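Local structure of 6-aminohexanoate-dimer hydrolase (Bacillus anthracis, 4GB7) at residues Y380-P383 against K384-M387; P362-E365 against Q366-E370; L257-I260 against I261-T265; V290-E293 against T294-Q298; K102-L105 against D106-T110. The protein probably hydrolyses the amide bond of 6-aminohexanoate dimers or related compounds, as a putative member of the serine beta-lactamase family. All blocks are in the same frame, centred on the assembly; numbering follows the deposited sequence.

Contacts 1 and 2 sit side by side at one edge of the five-stranded antiparallel sheet, centres 9 Å apart. Strand 377-382 pairs there with strand 369-373 (Ile381 N to Phe369 O 2.9 Å), and Asp382 OD2 meets Gln366 NE2 at 2.8 Å. Contact 5, about 22 Å from contact 1 between centres, leads into strand 110-117 of the same sheet. Contacts 3 and 4, centres 14 Å apart, are joined by a salt bridge from Arg262 NH2 to Glu297 OE1 (2.9 Å), and contact 4 lies across the chain's centre from contacts 1 and 2. Leu257 of contact 3 comes near, without touching, Ser140, Lys143 and Tyr249, which probably form the SxxK-type active site.

Contact 1. Residues Y380-P383 against K384-M387; sequences YIDP and KAKM
Asp382 and Met387 face each other across the tight turn that joins strand 377-382 to strand 387-393, and both their backbones and their side chains take part. The backbone pair is doubly bonded: Asp382 N gives its hydrogen to Met387 O at 2.8 Å, and Met387 N returns one to Asp382 O at 3.0 Å. The carboxylate of Asp382 reaches forward into the turn. With CG swung opposite the backbone N (chi1 174°), OD1 reaches the peptide hydrogens of the loop and accepts from Ala385 N at 2.9 Å in an almost straight bond. That donor stands well above the carboxylate plane, by 60°. Lys384 N is equally near OD1, but its bond is bent and weak. OD2 passes 3.5 Å from Ala385 CB and takes its own polar partner, Gln366, from the loop ahead of strand 369-373. Both oxygens of this buried acid are therefore in use, one within the turn and one outside it.

Met387, a selenomethionine, curls at its last torsion and brings its methyl to the Tyr380 ring. CE lies 3.7 Å from Tyr380 CE2, at the edge of the ring and close to its plane, and 4.1 Å from Asp382 CB. Ile413 and Ala414 of helix 402-417 also touch this side chain, which places it between sheet and helix. The Tyr380 hydroxyl is bonded to Asn364. Lys386 has a positive phi and shares with Met387 the position facing Asp382, which makes this end of the antiparallel hairpin a G1 beta bulge.

Contact 2. Residues P362-E365 against Q366-E370; sequences PHNE and QGAFE
Gln366 meets Asn364 through its backbone: its N donates to Asn364 OD1 at 2.9 Å, coming from well above the amide plane. Its side chain runs alongside that of Glu365, pointing the same way, with OE1 3.5 Å from Glu365 CG and the amide and carboxylate planes 64° apart. The Gln366 amide is held by Asp382 and His415.

Gly367 follows with positive phi and gives its N to Asn364 O at 3.1 Å, closing a type I beta turn. Ala368 N then reaches Asn364 OD1 at 3.0 Å in a nearly straight bond, and it arrives from the face of the amide opposite to Gln366 N. Asn364 can present OD1 to both because CG is tucked between the backbone N and carbonyl carbon (chi1 78°). Ala368 CB packs at 3.7 Å from Asn364 ND2. A water joins Ala368 O, to which it donates at 2.7 Å, with Asn364 N. The same carbonyl oxygen is brushed by Pro362 CD at 3.2 Å.

Phe369 points away from residues 362-365; its ring meets Trp359 edge-to-face. Glu370 comes back to Pro362 only loosely. One amide oxygen takes two backbone hydrogens, one from Gln366 N, closing an Asx turn, and one from Ala368 N, four residues on from Asn364. This, with the ND2 bond to Tyr380, helps to hold the rotation of the Asn364 amide and ties the turn together.

Contact 3. Residues L257-I260 against I261-T265; sequences LAWI and IRTIT
Ala258 and Arg262 meet one turn apart on the alpha helix 251-265. Its main-chain interactions are the i to i+4 bonds of the helix: Ile261, Arg262, Thr263 and Ile264 each donate N to the carbonyl four residues earlier. The shortest joins Ile264 N to Ile260 O at 2.8 Å.

Apolar packing is modest inside the helix. Ile260 and Ile264 run side by side, CG2 to CG1 at 4.1 Å, while Ile261 turns to Ile149 and Ile150 of helix 143-155.

Polar side chains fold back on the preceding turn. Arg262, extended from CG to NE, bends its guanidinium over Ala258, where NH1 lies 3.7 Å from Ala258 CB and one face of the group covers Ala258 O. Its charge is met by Glu297, and NH1 also bonds Tyr231, whose ring stacks on Trp259. Thr265 OG1 donates to Ile261 O at 2.7 Å, from the opposite face of that carbonyl to Thr265 N. The Thr263 hydroxyl, its OG1 beside the backbone N (chi1 -62°), stands 3.5 Å from Trp259 CD1, oblique to the indole.

Contact 4. Residues V290-E293 against T294-Q298; sequences VTDE and TKIEQ
Asp292 and Thr294 meet side chain to side chain, and the acid's conformation lets one oxygen gather three donors of the loop. Asp292 CG occupies the crowded position between the backbone N and carbonyl carbon (chi1 72°), which turns OD1 in over the following residues. OD1 there takes three hydrogens: Thr294 OG1 at 2.8 Å, from the syn side and a little out of plane, Thr294 N at 2.9 Å, and Ile296 N at 3.1 Å, the two backbone donors standing well out of the carboxylate plane, on opposite faces of it. Thr294 places OG1 in the same way (chi1 74°), which brings the hydroxyl to the acid. Ile296 lies alongside Asp292, with CB 3.6 Å from both carboxylate oxygens, and OD2 itself is bonded to Ile230 N at the start of helix 230-235.

Thr291 too has OG1 between N and carbonyl carbon (chi1 75°); it donates to Asp292 O, which also accepts Lys295 N. Lys295 is bent at three successive torsions, so its chain curls back and lays CE 3.2 Å from Thr291 OG1, while NZ goes on to Asn67 and Ile66. Farther along, Val290 and Gln298 point the same way, CG1 to NE2 at 3.8 Å, next to the backbone bond from Gln298 N to Val290 O. Gln298 NE2 is hydrogen-bonded to Ser215.

Thr291 and Glu297 are bridged through their backbones. Between them, residues 292-295 form a type I beta turn with an Asx turn of Asp292 laid over it, in the loop between strands 287-290 and 303-305.

Contact 5. Residues K102-L105 against D106-T110; sequences KELL and DDNKT
Asn108 closes back on Leu104, one turn earlier in helix 101-107, and its side chain can be followed atom by atom. CB leaves the backbone with CG opposite the carbonyl carbon (chi1 -67°) and passes 3.8 Å from Leu104 O. CG stays equally close to that oxygen. At the tip, ND2 donates to Leu104 O at 2.9 Å, in a nearly straight bond that lies close to the plane of the Asn108 amide but is tilted from that of the carbonyl. The same nitrogen rests 3.6 Å from Leu104 CD1; the bond to Leu104 O helps to hold the rotation of the amide, with the leucine methyl packed against ND2. The Asn108 backbone N also reaches Leu104 O, though weakly, and bonds Leu105 O. Ile402 and Tyr406 of helix 402-417 also touch the Asn108 side chain.

Leu105 O accepts three hydrogen bonds. Besides Asn108 N it receives Thr110 N at 3.0 Å and the Thr110 hydroxyl at 2.8 Å, which stands above the carbonyl plane. OG1 is also hydrogen-bonded to His391 on strand 387-393, and lies 3.6 Å from Leu105 CB. Glu103 OE2 and Asp106 OD2 are 4.4 Å apart, like charges near one another.

Lys109 has positive phi and gives its N to Asp106 O, and with the Thr110 N to Leu105 O bond this is the Schellman motif that ends the helix and turns the chain into strand 110-117.

Contact 1. Residues Y380-P383 against K384-M387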
loop_
_atom_site.group_PDB
_atom_site.type_symbol
_atom_site.label_atom_id
_atom_site.label_comp_id
_atom_site.label_asym_id
_atom_site.label_seq_id
_atom_site.Cartn_x
_atom_site.Cartn_y
_atom_site.Cartn_z
ATOM N N TYR A 380 -7.671 5.367 2.003
ATOM C CA TYR A 380 -7.932 6.429 3.018
ATOM C C TYR A 380 -9.213 6.058 3.798
ATOM O O TYR A 380 -10.282 5.815 3.204
ATOM C CB TYR A 380 -8.109 7.760 2.302
ATOM C CG TYR A 380 -8.509 8.947 3.168
ATOM C CD1 TYR A 380 -7.548 9.789 3.755
ATOM C CD2 TYR A 380 -9.838 9.269 3.374
ATOM C CE1 TYR A 380 -7.911 10.889 4.529
ATOM C CE2 TYR A 380 -10.211 10.360 4.146
ATOM C CZ TYR A 380 -9.239 11.189 4.699
ATOM O OH TYR A 380 -9.593 12.288 5.445
ATOM N N ILE A 381 -9.107 6.006 5.127
ATOM C CA ILE A 381 -10.219 5.609 5.964
ATOM C C ILE A 381 -10.511 6.744 6.921
ATOM O O ILE A 381 -9.619 7.160 7.694
ATOM C CB ILE A 381 -9.893 4.315 6.747
ATOM C CG1 ILE A 381 -9.465 3.199 5.716
ATOM C CG2 ILE A 381 -11.077 3.945 7.639
ATOM C CD1 ILE A 381 -9.037 1.941 6.365
ATOM N N ASP A 382 -11.750 7.194 6.918
ATOM C CA ASP A 382 -12.226 8.303 7.763
ATOM C C ASP A 382 -13.260 7.756 8.730
ATOM O O ASP A 382 -14.377 7.521 8.392
ATOM C CB ASP A 382 -12.828 9.389 6.859
ATOM C CG ASP A 382 -13.493 10.528 7.611
ATOM O OD1 ASP A 382 -13.691 10.406 8.825
ATOM O OD2 ASP A 382 -13.764 11.601 6.979
ATOM N N PRO A 383 -12.846 7.483 9.980
ATOM C CA PRO A 383 -13.780 6.927 10.937
ATOM C C PRO A 383 -14.824 7.929 11.463
ATOM O O PRO A 383 -15.847 7.496 12.006
ATOM C CB PRO A 383 -12.886 6.437 12.044
ATOM C CG PRO A 383 -11.588 7.055 11.846
ATOM C CD PRO A 383 -11.538 7.772 10.548
ATOM N N LYS A 384 -14.603 9.243 11.280
ATOM C CA LYS A 384 -15.570 10.224 11.761
ATOM C C LYS A 384 -16.792 10.227 10.817
ATOM O O LYS A 384 -17.939 10.227 11.287
ATOM C CB LYS A 384 -14.969 11.632 11.845
ATOM C CG LYS A 384 -15.879 12.668 12.488
ATOM C CD LYS A 384 -15.188 14.004 12.682
ATOM C CE LYS A 384 -16.013 14.958 13.520
ATOM N NZ LYS A 384 -16.838 15.772 12.596
ATOM N N ALA A 385 -16.518 10.300 9.513
ATOM C CA ALA A 385 -17.559 10.298 8.491
ATOM C C ALA A 385 -17.939 8.924 7.990
ATOM O O ALA A 385 -18.821 8.795 7.122
ATOM C CB ALA A 385 -17.205 11.209 7.335
ATOM N N LYS A 386 -17.293 7.892 8.524
ATOM C CA LYS A 386 -17.550 6.526 8.110
ATOM C C LYS A 386 -17.378 6.389 6.584
ATOM O O LYS A 386 -18.272 5.927 5.897
ATOM C CB LYS A 386 -18.949 6.114 8.613
ATOM C CG LYS A 386 -19.047 6.114 10.139
ATOM C CD LYS A 386 -20.397 6.617 10.653
ATOM C CE LYS A 386 -20.610 8.131 10.479
ATOM N NZ LYS A 386 -21.805 8.466 9.628
HETATM N N MSE A 387 -16.235 6.853 6.069
HETATM C CA MSE A 387 -15.962 6.901 4.649
HETATM C C MSE A 387 -14.660 6.204 4.325
HETATM O O MSE A 387 -13.686 6.256 5.096
HETATM C CB MSE A 387 -15.922 8.354 4.172
HETATM C CG MSE A 387 -15.755 8.492 2.722
HETATM SE SE MSE A 387 -15.481 10.345 2.141
HETATM C CE MSE A 387 -13.723 10.426 3.043
#

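Contact 2. Residues P362-E365 against Q366-E370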
loop_
_atom_site.group_PDB
_atom_site.type_symbol
_atom_site.label_atom_id
_atom_site.label_comp_id
_atom_site.label_asym_id
_atom_site.label_seq_id
_atom_site.Cartn_x
_atom_site.Cartn_y
_atom_site.Cartn_z
ATOM N N PRO A 362 -2.307 11.101 9.680
ATOM C CA PRO A 362 -2.045 12.514 9.428
ATOM C C PRO A 362 -2.433 13.470 10.552
ATOM O O PRO A 362 -2.091 14.639 10.489
ATOM C CB PRO A 362 -2.948 12.810 8.198
ATOM C CG PRO A 362 -4.050 11.795 8.255
ATOM C CD PRO A 362 -3.316 10.564 8.757
ATOM N N HIS A 363 -3.240 13.004 11.497
ATOM C CA HIS A 363 -3.899 13.865 12.515
ATOM C C HIS A 363 -4.672 14.994 11.891
ATOM O O HIS A 363 -4.496 16.166 12.240
ATOM C CB HIS A 363 -2.866 14.372 13.525
ATOM C CG HIS A 363 -2.221 13.260 14.299
ATOM N ND1 HIS A 363 -0.921 12.885 14.127
ATOM C CD2 HIS A 363 -2.764 12.369 15.208
ATOM C CE1 HIS A 363 -0.665 11.837 14.932
ATOM N NE2 HIS A 363 -1.781 11.525 15.585
ATOM N N ASN A 364 -5.562 14.631 10.988
ATOM C CA ASN A 364 -6.446 15.572 10.380
ATOM C C ASN A 364 -7.716 15.703 11.222
ATOM O O ASN A 364 -7.894 15.009 12.246
ATOM C CB ASN A 364 -6.679 15.289 8.882
ATOM C CG ASN A 364 -7.661 14.150 8.598
ATOM O OD1 ASN A 364 -8.234 13.538 9.506
ATOM N ND2 ASN A 364 -7.840 13.837 7.296
ATOM N N GLU A 365 -8.611 16.589 10.801
ATOM C CA GLU A 365 -9.778 16.872 11.626
ATOM C C GLU A 365 -10.758 15.705 11.679
ATOM O O GLU A 365 -11.704 15.756 12.484
ATOM C CB GLU A 365 -10.500 18.140 11.190
ATOM C CG GLU A 365 -11.152 18.069 9.831
ATOM C CD GLU A 365 -11.970 19.313 9.559
ATOM O OE1 GLU A 365 -13.029 19.548 10.205
ATOM O OE2 GLU A 365 -11.567 20.022 8.672
ATOM N N GLN A 366 -10.563 14.696 10.808
ATOM C CA GLN A 366 -11.454 13.517 10.808
ATOM C C GLN A 366 -10.909 12.373 11.580
ATOM O O GLN A 366 -11.605 11.373 11.737
ATOM C CB GLN A 366 -11.703 13.022 9.403
ATOM C CG GLN A 366 -12.190 14.109 8.468
ATOM C CD GLN A 366 -13.565 14.604 8.832
ATOM O OE1 GLN A 366 -13.714 15.683 9.370
ATOM N NE2 GLN A 366 -14.576 13.792 8.568
ATOM N N GLY A 367 -9.661 12.467 12.010
ATOM C CA GLY A 367 -9.054 11.314 12.671
ATOM C C GLY A 367 -8.759 10.218 11.618
ATOM O O GLY A 367 -8.730 9.018 11.964
ATOM N N ALA A 368 -8.523 10.628 10.355
ATOM C CA ALA A 368 -8.336 9.636 9.259
ATOM C C ALA A 368 -7.017 8.935 9.382
ATOM O O ALA A 368 -6.073 9.442 9.995
ATOM C CB ALA A 368 -8.530 10.252 7.882
ATOM N N PHE A 369 -6.928 7.761 8.801
ATOM C CA PHE A 369 -5.682 7.077 8.671
ATOM C C PHE A 369 -5.627 6.521 7.242
ATOM O O PHE A 369 -6.638 6.350 6.590
ATOM C CB PHE A 369 -5.451 6.029 9.805
ATOM C CG PHE A 369 -6.511 4.955 9.904
ATOM C CD1 PHE A 369 -7.700 5.194 10.567
ATOM C CD2 PHE A 369 -6.315 3.721 9.339
ATOM C CE1 PHE A 369 -8.673 4.221 10.687
ATOM C CE2 PHE A 369 -7.291 2.725 9.432
ATOM C CZ PHE A 369 -8.479 2.965 10.091
ATOM N N GLU A 370 -4.427 6.323 6.737
ATOM C CA GLU A 370 -4.278 6.009 5.348
ATOM C C GLU A 370 -2.990 5.267 5.061
ATOM O O GLU A 370 -2.041 5.291 5.856
ATOM C CB GLU A 370 -4.323 7.302 4.509
ATOM C CG GLU A 370 -3.224 8.323 4.805
ATOM C CD GLU A 370 -3.317 9.662 4.139
ATOM O OE1 GLU A 370 -4.156 9.827 3.254
ATOM O OE2 GLU A 370 -2.467 10.548 4.451
HETATM O O HOH W 1 -5.681 11.509 11.608
HETATM O O HOH W 2 -14.395 17.484 11.416
#

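Contact 3. Residues L257-I260 against I261-T265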
loop_
_atom_site.group_PDB
_atom_site.type_symbol
_atom_site.label_atom_id
_atom_site.label_comp_id
_atom_site.label_asym_id
_atom_site.label_seq_id
_atom_site.Cartn_x
_atom_site.Cartn_y
_atom_site.Cartn_z
ATOM N N LEU A 257 9.361 -8.548 7.628
ATOM C CA LEU A 257 8.109 -9.008 8.229
ATOM C C LEU A 257 7.444 -10.106 7.393
ATOM O O LEU A 257 6.978 -11.084 7.912
ATOM C CB LEU A 257 7.156 -7.813 8.462
ATOM C CG LEU A 257 7.556 -6.787 9.520
ATOM C CD1 LEU A 257 6.634 -5.579 9.517
ATOM C CD2 LEU A 257 7.597 -7.439 10.912
ATOM N N ALA A 258 7.382 -9.931 6.082
ATOM C CA ALA A 258 6.823 -10.971 5.207
ATOM C C ALA A 258 7.618 -12.280 5.256
ATOM O O ALA A 258 7.033 -13.356 5.187
ATOM C CB ALA A 258 6.642 -10.463 3.786
ATOM N N TRP A 259 8.956 -12.182 5.348
ATOM C CA TRP A 259 9.792 -13.355 5.495
ATOM C C TRP A 259 9.448 -14.095 6.762
ATOM O O TRP A 259 9.315 -15.305 6.755
ATOM C CB TRP A 259 11.264 -12.949 5.457
ATOM C CG TRP A 259 12.268 -14.036 5.241
ATOM C CD1 TRP A 259 12.069 -15.421 5.145
ATOM C CD2 TRP A 259 13.687 -13.831 5.032
ATOM N NE1 TRP A 259 13.263 -16.074 4.898
ATOM C CE2 TRP A 259 14.286 -15.162 4.850
ATOM C CE3 TRP A 259 14.504 -12.715 4.991
ATOM C CZ2 TRP A 259 15.634 -15.322 4.606
ATOM C CZ3 TRP A 259 15.863 -12.883 4.751
ATOM C CH2 TRP A 259 16.417 -14.163 4.575
ATOM N N ILE A 260 9.173 -13.365 7.829
ATOM C CA ILE A 260 8.717 -13.968 9.070
ATOM C C ILE A 260 7.375 -14.691 8.882
ATOM O O ILE A 260 7.214 -15.842 9.306
ATOM C CB ILE A 260 8.604 -12.925 10.191
ATOM C CG1 ILE A 260 10.002 -12.374 10.526
ATOM C CG2 ILE A 260 7.956 -13.501 11.446
ATOM C CD1 ILE A 260 10.009 -11.163 11.413
ATOM N N ILE A 261 6.425 -14.039 8.216
ATOM C CA ILE A 261 5.140 -14.689 7.918
ATOM C C ILE A 261 5.364 -16.046 7.239
ATOM O O ILE A 261 4.762 -17.070 7.634
ATOM C CB ILE A 261 4.242 -13.792 7.058
ATOM C CG1 ILE A 261 3.818 -12.540 7.850
ATOM C CG2 ILE A 261 2.986 -14.535 6.559
ATOM C CD1 ILE A 261 3.142 -11.469 7.032
ATOM N N ARG A 262 6.186 -16.049 6.196
ATOM C CA ARG A 262 6.395 -17.253 5.398
ATOM C C ARG A 262 7.044 -18.332 6.237
ATOM O O ARG A 262 6.648 -19.484 6.194
ATOM C CB ARG A 262 7.232 -16.955 4.181
ATOM C CG ARG A 262 6.630 -16.001 3.142
ATOM C CD ARG A 262 7.644 -15.631 2.078
ATOM N NE ARG A 262 7.138 -14.550 1.229
ATOM C CZ ARG A 262 7.585 -13.295 1.217
ATOM N NH1 ARG A 262 8.691 -12.935 1.878
ATOM N NH2 ARG A 262 7.024 -12.402 0.424
ATOM N N THR A 263 8.051 -17.955 6.996
ATOM C CA THR A 263 8.759 -18.909 7.828
ATOM C C THR A 263 7.885 -19.517 8.905
ATOM O O THR A 263 7.904 -20.768 9.117
ATOM C CB THR A 263 9.999 -18.254 8.455
ATOM O OG1 THR A 263 10.879 -17.849 7.410
ATOM C CG2 THR A 263 10.757 -19.249 9.358
ATOM N N ILE A 264 7.180 -18.653 9.641
ATOM C CA ILE A 264 6.234 -19.133 10.701
ATOM C C ILE A 264 5.113 -20.051 10.169
ATOM O O ILE A 264 4.831 -21.096 10.733
ATOM C CB ILE A 264 5.656 -17.971 11.525
ATOM C CG1 ILE A 264 6.768 -17.281 12.338
ATOM C CG2 ILE A 264 4.468 -18.404 12.389
ATOM C CD1 ILE A 264 7.249 -18.024 13.555
ATOM N N THR A 265 4.485 -19.660 9.071
ATOM C CA THR A 265 3.291 -20.331 8.601
ATOM C C THR A 265 3.568 -21.444 7.620
ATOM O O THR A 265 2.699 -22.315 7.392
ATOM C CB THR A 265 2.349 -19.328 7.916
ATOM O OG1 THR A 265 2.936 -18.862 6.702
ATOM C CG2 THR A 265 1.999 -18.181 8.838
#

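Contact 4. Residues V290-E293 against T294-Q298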
loop_
_atom_site.group_PDB
_atom_site.type_symbol
_atom_site.label_atom_id
_atom_site.label_comp_id
_atom_site.label_asym_id
_atom_site.label_seq_id
_atom_site.Cartn_x
_atom_site.Cartn_y
_atom_site.Cartn_z
ATOM N N VAL A 290 3.271 -9.326 -7.476
ATOM C CA VAL A 290 4.507 -9.420 -8.234
ATOM C C VAL A 290 5.545 -10.090 -7.340
ATOM O O VAL A 290 5.628 -9.813 -6.138
ATOM C CB VAL A 290 4.959 -8.047 -8.716
ATOM C CG1 VAL A 290 6.386 -8.074 -9.238
ATOM C CG2 VAL A 290 3.928 -7.525 -9.745
ATOM N N THR A 291 6.369 -10.931 -7.959
ATOM C CA THR A 291 7.415 -11.647 -7.206
ATOM C C THR A 291 8.814 -11.445 -7.803
ATOM O O THR A 291 8.958 -11.028 -8.932
ATOM C CB THR A 291 7.135 -13.171 -7.140
ATOM O OG1 THR A 291 7.432 -13.783 -8.417
ATOM C CG2 THR A 291 5.673 -13.467 -6.722
ATOM N N ASP A 292 9.838 -11.844 -7.052
ATOM C CA ASP A 292 11.170 -12.056 -7.601
ATOM C C ASP A 292 11.230 -13.403 -8.356
ATOM O O ASP A 292 10.229 -14.134 -8.452
ATOM C CB ASP A 292 12.263 -11.859 -6.496
ATOM C CG ASP A 292 12.316 -12.950 -5.481
ATOM O OD1 ASP A 292 11.807 -14.038 -5.749
ATOM O OD2 ASP A 292 12.947 -12.699 -4.397
ATOM N N GLU A 293 12.402 -13.717 -8.906
ATOM C CA GLU A 293 12.547 -14.892 -9.761
ATOM C C GLU A 293 12.391 -16.178 -8.959
ATOM O O GLU A 293 12.169 -17.243 -9.542
ATOM C CB GLU A 293 13.897 -14.891 -10.414
ATOM C CG GLU A 293 14.124 -13.837 -11.455
ATOM C CD GLU A 293 15.614 -13.691 -11.732
ATOM O OE1 GLU A 293 16.354 -12.974 -10.973
ATOM O OE2 GLU A 293 16.045 -14.335 -12.714
ATOM N N THR A 294 12.509 -16.074 -7.635
ATOM C CA THR A 294 12.283 -17.205 -6.755
ATOM C C THR A 294 10.851 -17.350 -6.245
ATOM O O THR A 294 10.563 -18.199 -5.409
ATOM C CB THR A 294 13.317 -17.268 -5.612
ATOM O OG1 THR A 294 13.082 -16.270 -4.620
ATOM C CG2 THR A 294 14.732 -17.193 -6.178
ATOM N N LYS A 295 9.938 -16.567 -6.830
ATOM C CA LYS A 295 8.514 -16.560 -6.466
ATOM C C LYS A 295 8.244 -16.062 -5.036
ATOM O O LYS A 295 7.166 -16.314 -4.438
ATOM C CB LYS A 295 7.841 -17.911 -6.749
ATOM C CG LYS A 295 7.990 -18.419 -8.177
ATOM C CD LYS A 295 7.552 -17.394 -9.254
ATOM C CE LYS A 295 6.185 -16.664 -9.059
ATOM N NZ LYS A 295 5.007 -17.587 -9.280
ATOM N N ILE A 296 9.200 -15.291 -4.516
ATOM C CA ILE A 296 8.981 -14.539 -3.279
ATOM C C ILE A 296 8.327 -13.218 -3.623
ATOM O O ILE A 296 8.847 -12.434 -4.436
ATOM C CB ILE A 296 10.298 -14.309 -2.503
ATOM C CG1 ILE A 296 10.882 -15.632 -1.998
ATOM C CG2 ILE A 296 10.100 -13.346 -1.350
ATOM C CD1 ILE A 296 9.997 -16.449 -1.097
ATOM N N GLU A 297 7.211 -12.930 -2.945
ATOM C CA GLU A 297 6.433 -11.748 -3.258
ATOM C C GLU A 297 7.145 -10.462 -2.790
ATOM O O GLU A 297 7.817 -10.462 -1.776
ATOM C CB GLU A 297 5.059 -11.769 -2.571
ATOM C CG GLU A 297 4.193 -12.987 -2.874
ATOM C CD GLU A 297 4.397 -14.173 -1.980
ATOM O OE1 GLU A 297 5.383 -14.206 -1.201
ATOM O OE2 GLU A 297 3.581 -15.130 -2.154
ATOM N N GLN A 298 6.996 -9.377 -3.564
ATOM C CA GLN A 298 7.285 -8.028 -3.077
ATOM C C GLN A 298 6.198 -7.650 -2.090
ATOM O O GLN A 298 5.208 -7.046 -2.489
ATOM C CB GLN A 298 7.213 -6.994 -4.215
ATOM C CG GLN A 298 8.264 -7.156 -5.260
ATOM C CD GLN A 298 8.073 -6.181 -6.387
ATOM O OE1 GLN A 298 7.055 -5.483 -6.454
ATOM N NE2 GLN A 298 9.019 -6.155 -7.292
#

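Contact 5. Residues K102-L105 against D106-T110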
loop_
_atom_site.group_PDB
_atom_site.type_symbol
_atom_site.label_atom_id
_atom_site.label_comp_id
_atom_site.label_asym_id
_atom_site.label_seq_id
_atom_site.Cartn_x
_atom_site.Cartn_y
_atom_site.Cartn_z
ATOM N N LYS A 102 -14.026 15.257 -11.304
ATOM C CA LYS A 102 -13.695 14.237 -12.309
ATOM C C LYS A 102 -12.552 14.710 -13.220
ATOM O O LYS A 102 -11.636 13.963 -13.519
ATOM C CB LYS A 102 -14.939 13.798 -13.115
ATOM C CG LYS A 102 -14.721 12.623 -14.088
ATOM C CD LYS A 102 -15.908 12.475 -15.056
ATOM C CE LYS A 102 -15.741 11.390 -16.128
ATOM N NZ LYS A 102 -16.830 11.489 -17.158
ATOM N N GLU A 103 -12.617 15.959 -13.696
ATOM C CA GLU A 103 -11.547 16.467 -14.514
ATOM C C GLU A 103 -10.220 16.567 -13.802
ATOM O O GLU A 103 -9.177 16.293 -14.413
ATOM C CB GLU A 103 -11.932 17.844 -15.031
ATOM C CG GLU A 103 -12.881 17.773 -16.213
ATOM C CD GLU A 103 -12.161 17.341 -17.476
ATOM O OE1 GLU A 103 -11.511 18.239 -18.094
ATOM O OE2 GLU A 103 -12.188 16.133 -17.845
ATOM N N LEU A 104 -10.250 16.877 -12.514
ATOM C CA LEU A 104 -9.011 16.989 -11.698
ATOM C C LEU A 104 -8.374 15.581 -11.588
ATOM O O LEU A 104 -7.179 15.385 -11.820
ATOM C CB LEU A 104 -9.288 17.563 -10.316
ATOM C CG LEU A 104 -8.137 17.571 -9.282
ATOM C CD1 LEU A 104 -7.091 18.611 -9.661
ATOM C CD2 LEU A 104 -8.723 17.848 -7.911
ATOM N N LEU A 105 -9.195 14.592 -11.255
ATOM C CA LEU A 105 -8.708 13.221 -11.217
ATOM C C LEU A 105 -8.028 12.795 -12.518
ATOM O O LEU A 105 -6.937 12.253 -12.509
ATOM C CB LEU A 105 -9.820 12.250 -10.807
ATOM C CG LEU A 105 -10.527 12.378 -9.467
ATOM C CD1 LEU A 105 -11.780 11.506 -9.398
ATOM C CD2 LEU A 105 -9.582 12.017 -8.321
ATOM N N ASP A 106 -8.682 13.059 -13.641
ATOM C CA ASP A 106 -8.175 12.643 -14.946
ATOM C C ASP A 106 -6.857 13.395 -15.258
ATOM O O ASP A 106 -5.928 12.799 -15.806
ATOM C CB ASP A 106 -9.259 12.912 -16.040
ATOM C CG ASP A 106 -9.024 12.159 -17.343
ATOM O OD1 ASP A 106 -8.281 11.195 -17.392
ATOM O OD2 ASP A 106 -9.607 12.558 -18.401
ATOM N N ASP A 107 -6.819 14.701 -14.918
ATOM C CA ASP A 107 -5.687 15.560 -15.222
ATOM C C ASP A 107 -4.441 15.052 -14.481
ATOM O O ASP A 107 -3.307 15.288 -14.905
ATOM C CB ASP A 107 -5.956 17.005 -14.807
ATOM C CG ASP A 107 -4.932 17.984 -15.393
ATOM O OD1 ASP A 107 -4.596 17.861 -16.597
ATOM O OD2 ASP A 107 -4.475 18.891 -14.669
ATOM N N ASN A 108 -4.674 14.319 -13.396
ATOM C CA ASN A 108 -3.580 13.772 -12.617
ATOM C C ASN A 108 -3.428 12.269 -12.759
ATOM O O ASN A 108 -2.814 11.600 -11.913
ATOM C CB ASN A 108 -3.672 14.213 -11.164
ATOM C CG ASN A 108 -3.451 15.701 -11.021
ATOM O OD1 ASN A 108 -2.308 16.174 -10.874
ATOM N ND2 ASN A 108 -4.551 16.454 -11.058
ATOM N N LYS A 109 -3.930 11.755 -13.859
ATOM C CA LYS A 109 -3.657 10.389 -14.296
ATOM C C LYS A 109 -4.235 9.380 -13.303
ATOM O O LYS A 109 -3.718 8.302 -13.141
ATOM C CB LYS A 109 -2.182 10.176 -14.611
ATOM C CG LYS A 109 -1.758 11.091 -15.761
ATOM C CD LYS A 109 -0.267 10.965 -16.100
ATOM C CE LYS A 109 0.121 11.713 -17.353
ATOM N NZ LYS A 109 -0.096 13.170 -17.264
ATOM N N THR A 110 -5.353 9.730 -12.671
ATOM C CA THR A 110 -6.110 8.762 -11.905
ATOM C C THR A 110 -6.691 7.685 -12.850
ATOM O O THR A 110 -7.141 7.961 -13.965
ATOM C CB THR A 110 -7.260 9.454 -11.162
ATOM O OG1 THR A 110 -6.732 10.469 -10.298
ATOM C CG2 THR A 110 -8.232 8.426 -10.456
#